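Local coordinates for ATP phosphoribosyltransferase (Methanobacterium thermoautotrophicum, PDB 2VD3), which probably catalyses the magnesium-dependent condensation of ATP with 5-phosphoribose 1-diphosphate that opens histidine biosynthesis, and has bound histidine in this inhibited form, at residues L22-A26 against G206-V210; G27-K31 against T42-I47. All blocks are in the same frame, centred on the assembly; numbering follows the deposited sequence.

Contact 1: L22-A26 against G206-V210; sequences LLENA and GIRGV. With MG (magnesium ion), chain L.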
loop_
_atom_site.group_PDB
_atom_site.type_symbol
_atom_site.label_atom_id
_atom_site.label_comp_id
_atom_site.label_asym_id
_atom_site.label_seq_id
_atom_site.Cartn_x
_atom_site.Cartn_y
_atom_site.Cartn_z
ATOM N N LEU A 22 22.187 -9.326 -8.928
ATOM C CA LEU A 22 23.211 -9.760 -9.878
ATOM C C LEU A 22 24.313 -8.706 -10.061
ATOM O O LEU A 22 25.501 -9.029 -9.991
ATOM C CB LEU A 22 22.566 -10.130 -11.209
ATOM C CG LEU A 22 23.372 -10.121 -12.504
ATOM C CD1 LEU A 22 24.374 -11.248 -12.545
ATOM C CD2 LEU A 22 22.403 -10.215 -13.688
ATOM N N LEU A 23 23.916 -7.455 -10.276
ATOM C CA LEU A 23 24.872 -6.348 -10.362
ATOM C C LEU A 23 25.711 -6.226 -9.076
ATOM O O LEU A 23 26.933 -6.063 -9.133
ATOM C CB LEU A 23 24.149 -5.030 -10.678
ATOM C CG LEU A 23 23.535 -4.899 -12.083
ATOM C CD1 LEU A 23 22.630 -3.670 -12.187
ATOM C CD2 LEU A 23 24.604 -4.859 -13.163
ATOM N N GLU A 24 25.039 -6.310 -7.927
ATOM C CA GLU A 24 25.693 -6.376 -6.631
ATOM C C GLU A 24 26.782 -7.455 -6.615
ATOM O O GLU A 24 27.935 -7.172 -6.282
ATOM C CB GLU A 24 24.645 -6.633 -5.543
ATOM C CG GLU A 24 25.190 -7.043 -4.176
ATOM C CD GLU A 24 25.742 -5.884 -3.380
ATOM O OE1 GLU A 24 25.881 -4.775 -3.945
ATOM O OE2 GLU A 24 26.049 -6.084 -2.177
ATOM N N ASN A 25 26.422 -8.676 -7.004
ATOM C CA ASN A 25 27.384 -9.775 -7.031
ATOM C C ASN A 25 28.506 -9.616 -8.067
ATOM O O ASN A 25 29.583 -10.215 -7.928
ATOM C CB ASN A 25 26.664 -11.124 -7.187
ATOM C CG ASN A 25 25.859 -11.511 -5.944
ATOM O OD1 ASN A 25 25.566 -10.677 -5.093
ATOM N ND2 ASN A 25 25.502 -12.775 -5.843
ATOM N N ALA A 26 28.244 -8.803 -9.091
ATOM C CA ALA A 26 29.190 -8.538 -10.178
ATOM C C ALA A 26 30.183 -7.421 -9.829
ATOM O O ALA A 26 31.046 -7.074 -10.638
ATOM C CB ALA A 26 28.431 -8.189 -11.461
ATOM N N GLY A 206 31.953 -9.360 -15.371
ATOM C CA GLY A 206 31.490 -9.385 -13.979
ATOM C C GLY A 206 30.202 -10.165 -13.848
ATOM O O GLY A 206 30.101 -11.092 -13.038
ATOM N N ILE A 207 29.222 -9.788 -14.666
ATOM C CA ILE A 207 27.930 -10.470 -14.762
ATOM C C ILE A 207 28.064 -11.927 -15.236
ATOM O O ILE A 207 27.495 -12.843 -14.620
ATOM C CB ILE A 207 26.951 -9.667 -15.666
ATOM C CG1 ILE A 207 26.295 -8.541 -14.856
ATOM C CG2 ILE A 207 25.904 -10.580 -16.308
ATOM C CD1 ILE A 207 25.572 -7.500 -15.680
ATOM N N ARG A 208 28.822 -12.146 -16.311
ATOM C CA ARG A 208 29.008 -13.502 -16.841
ATOM C C ARG A 208 29.589 -14.405 -15.760
ATOM O O ARG A 208 29.139 -15.536 -15.594
ATOM C CB ARG A 208 29.863 -13.500 -18.117
ATOM C CG ARG A 208 29.864 -14.808 -18.939
ATOM C CD ARG A 208 28.511 -15.543 -18.880
ATOM N NE ARG A 208 28.365 -16.596 -19.889
ATOM C CZ ARG A 208 27.687 -17.732 -19.706
ATOM N NH1 ARG A 208 27.603 -18.620 -20.681
ATOM N NH2 ARG A 208 27.101 -17.988 -18.544
ATOM N N GLY A 209 30.549 -13.872 -15.005
ATOM C CA GLY A 209 31.118 -14.534 -13.830
ATOM C C GLY A 209 30.133 -14.964 -12.747
ATOM O O GLY A 209 30.278 -16.040 -12.173
ATOM N N VAL A 210 29.135 -14.132 -12.462
ATOM C CA VAL A 210 28.098 -14.462 -11.472
ATOM C C VAL A 210 27.191 -15.588 -11.972
ATOM O O VAL A 210 26.735 -16.418 -11.183
ATOM C CB VAL A 210 27.258 -13.215 -11.085
ATOM C CG1 VAL A 210 26.022 -13.586 -10.271
ATOM C CG2 VAL A 210 28.116 -12.232 -10.309
HETATM MG MG MG L . 26.910 -2.609 -3.255
#
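Val210 lays its two methyls over the last turn of helix 16-25. Val210 CG1 meets Leu22 CD1 at 3.7 Å. Val210 CG2 sits above the backbone, 3.4 Å from Asn25 O, and the CB of Asn25 lies alongside. The first torsion of Val210 (chi1 169°) sets CG1 anti to its backbone N, which divides the two methyls between these neighbours. Leu22 leaves its helix alongside the interface, and its end turns in. Its branch crosses Ile207 at about a right angle, with Leu22 CD1 4.0 Å from Ile207 CG1. Leu23 and Ile207 run side by side, pointing the same way, and Leu23 CD2 touches Ile207 CD1 at 3.8 Å. Ala26 closes the other end. Ala26 CB rests 3.6 Å from Gly206 C, over the backbone of helix 197-212. The two backbones come so near here, 4.5 Å between the CA atoms of Ala26 and Gly206, that a CB on Gly206 would run into the carbonyl O of Ala26. Leu89 also touches both Leu22 and Ile207. Glu24 points away from helix 197-212, and Glu24 OE1 binds a magnesium ion at 2.5 Å. The contact thus joins the two helices by methyl groups and bare backbone. No hydrogen bond spans it, which suggests that close fit of apolar groups, rather than polar pairing, holds the segments here.

Contact 2: G27-K31 against T42-I47; sequences GVGLK and TQHPQI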
loop_
_atom_site.group_PDB
_atom_site.type_symbol
_atom_site.label_atom_id
_atom_site.label_comp_id
_atom_site.label_asym_id
_atom_site.label_seq_id
_atom_site.Cartn_x
_atom_site.Cartn_y
_atom_site.Cartn_z
ATOM N N GLY A 27 30.045 -6.865 -8.629
ATOM C CA GLY A 27 30.869 -5.743 -8.175
ATOM C C GLY A 27 30.326 -4.375 -8.560
ATOM O O GLY A 27 31.016 -3.362 -8.412
ATOM N N VAL A 28 29.083 -4.354 -9.046
ATOM C CA VAL A 28 28.454 -3.142 -9.561
ATOM C C VAL A 28 27.135 -2.883 -8.836
ATOM O O VAL A 28 26.125 -2.549 -9.451
ATOM C CB VAL A 28 28.257 -3.223 -11.124
ATOM C CG1 VAL A 28 27.591 -1.971 -11.667
ATOM C CG2 VAL A 28 29.596 -3.424 -11.823
ATOM N N GLY A 29 27.151 -3.035 -7.515
ATOM C CA GLY A 29 25.968 -2.767 -6.704
ATOM C C GLY A 29 25.582 -1.298 -6.728
ATOM O O GLY A 29 26.423 -0.430 -6.967
ATOM N N LEU A 30 24.306 -1.025 -6.477
ATOM C CA LEU A 30 23.792 0.339 -6.412
ATOM C C LEU A 30 24.473 1.116 -5.292
ATOM O O LEU A 30 24.608 0.612 -4.174
ATOM C CB LEU A 30 22.279 0.329 -6.196
ATOM C CG LEU A 30 21.383 -0.349 -7.237
ATOM C CD1 LEU A 30 19.964 -0.447 -6.693
ATOM C CD2 LEU A 30 21.396 0.400 -8.555
ATOM N N LYS A 31 24.900 2.338 -5.599
ATOM C CA LYS A 31 25.663 3.152 -4.651
ATOM C C LYS A 31 24.954 4.442 -4.288
ATOM O O LYS A 31 24.777 5.321 -5.139
ATOM C CB LYS A 31 27.042 3.486 -5.224
ATOM C CG LYS A 31 28.019 4.098 -4.226
ATOM C CD LYS A 31 29.066 4.928 -4.944
ATOM C CE LYS A 31 30.313 5.091 -4.100
ATOM N NZ LYS A 31 31.172 6.188 -4.628
ATOM N N THR A 42 26.543 3.493 -9.111
ATOM C CA THR A 42 26.884 2.132 -8.709
ATOM C C THR A 42 28.266 2.140 -8.071
ATOM O O THR A 42 28.899 3.198 -7.982
ATOM C CB THR A 42 26.873 1.153 -9.907
ATOM O OG1 THR A 42 27.925 1.492 -10.820
ATOM C CG2 THR A 42 25.541 1.206 -10.634
ATOM N N GLN A 43 28.736 0.971 -7.633
ATOM C CA GLN A 43 30.070 0.851 -7.021
ATOM C C GLN A 43 31.196 1.133 -8.012
ATOM O O GLN A 43 32.325 1.417 -7.608
ATOM C CB GLN A 43 30.271 -0.519 -6.358
ATOM C CG GLN A 43 29.330 -0.828 -5.198
ATOM C CD GLN A 43 29.457 0.142 -4.046
ATOM O OE1 GLN A 43 30.562 0.516 -3.644
ATOM N NE2 GLN A 43 28.319 0.551 -3.492
ATOM N N HIS A 44 30.882 1.072 -9.304
ATOM C CA HIS A 44 31.828 1.416 -10.361
ATOM C C HIS A 44 31.594 2.855 -10.831
ATOM O O HIS A 44 30.483 3.211 -11.209
ATOM C CB HIS A 44 31.684 0.436 -11.520
ATOM C CG HIS A 44 32.820 0.467 -12.494
ATOM N ND1 HIS A 44 33.207 1.612 -13.157
ATOM C CD2 HIS A 44 33.630 -0.521 -12.943
ATOM C CE1 HIS A 44 34.231 1.335 -13.946
ATOM N NE2 HIS A 44 34.501 0.045 -13.842
ATOM N N PRO A 45 32.638 3.701 -10.786
ATOM C CA PRO A 45 32.491 5.129 -11.122
ATOM C C PRO A 45 32.030 5.428 -12.555
ATOM O O PRO A 45 31.627 6.555 -12.844
ATOM C CB PRO A 45 33.900 5.694 -10.882
ATOM C CG PRO A 45 34.534 4.731 -9.944
ATOM C CD PRO A 45 34.017 3.389 -10.371
ATOM N N GLN A 46 32.087 4.437 -13.439
ATOM C CA GLN A 46 31.701 4.635 -14.833
ATOM C C GLN A 46 30.347 3.991 -15.162
ATOM O O GLN A 46 29.902 4.020 -16.314
ATOM C CB GLN A 46 32.766 4.066 -15.775
ATOM C CG GLN A 46 34.173 4.642 -15.652
ATOM C CD GLN A 46 35.152 3.888 -16.550
ATOM O OE1 GLN A 46 35.986 3.115 -16.074
ATOM N NE2 GLN A 46 35.016 4.076 -17.855
ATOM N N ILE A 47 29.701 3.392 -14.169
ATOM C CA ILE A 47 28.430 2.741 -14.419
ATOM C C ILE A 47 27.311 3.372 -13.607
ATOM O O ILE A 47 27.375 3.418 -12.378
ATOM C CB ILE A 47 28.493 1.199 -14.168
ATOM C CG1 ILE A 47 29.548 0.552 -15.081
ATOM C CG2 ILE A 47 27.116 0.555 -14.391
ATOM C CD1 ILE A 47 29.986 -0.823 -14.649
#
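Thr42, Gln43 and Val28 bury the most surface where an antiparallel bridge meets a beta-hairpin. Gly27 ends helix 16-25 in a Schellman motif, and the chain then runs to Leu30, which pairs with Thr42 as a non-hydrogen-bonded pair. A type I turn from His44 to Ile47 lies in the connection between strands 39-42 and 47-52. The one hydrogen bond between the segments is backbone: Gln43 N to Gly29 O, 2.8 Å. Val28 CG1 rests against both Thr42 OG1, at 3.6 Å, and Ile47 CG2, at 3.7 Å. The Val28 side chain crosses that of Ile47 at about a right angle. With chi1 at 66°, the hydroxyl of Thr42 sits between its own backbone N and carbonyl carbon. From there Thr42 OG1 donates to Ile47 O at 2.5 Å, from above the carbonyl plane, and weakly accepts from His44 N. With a valine in its place, Ile47 O would probably lose its hydroxyl donor and His44 N its weak acceptor, leaving the turn freer to shift. Gln43 CG lies 3.4 Å from Gly29 O. The bend beyond it, at chi2 (-61°), turns the amide so that Gln43 NE2 packs 3.6 Å from Lys31 CG. Leu203 of helix 197-212 also touches Val28. His44 NE2 is hydrogen-bonded to Glu202 of that helix, while His44 ND1 accepts Gln46 N at the ring edge, in plane, at 3.1 Å.

Contact 2 is nested within the long loop that contact 1 closes; their centres lie 11 Å apart. Residues 22-25 form the last turn of helix 16-25, and residues 27-31 follow closely. Leu23 O and Val28 N, 2.7 Å apart, probably form a hydrogen bond that ties the two contacts together. Both also rest on helix 197-212: contact 1 near its C-terminal end, contact 2 through Leu203, Ile199 and Glu202. A magnesium ion lies beside both. Glu24 of contact 1 binds it. The nearest atom of the Gln43 side chain is about 3 Å from this bound magnesium ion. Neither contact includes a residue of the histidine pocket, Gly237 to Gly240, Thr242 and His256 to Val258.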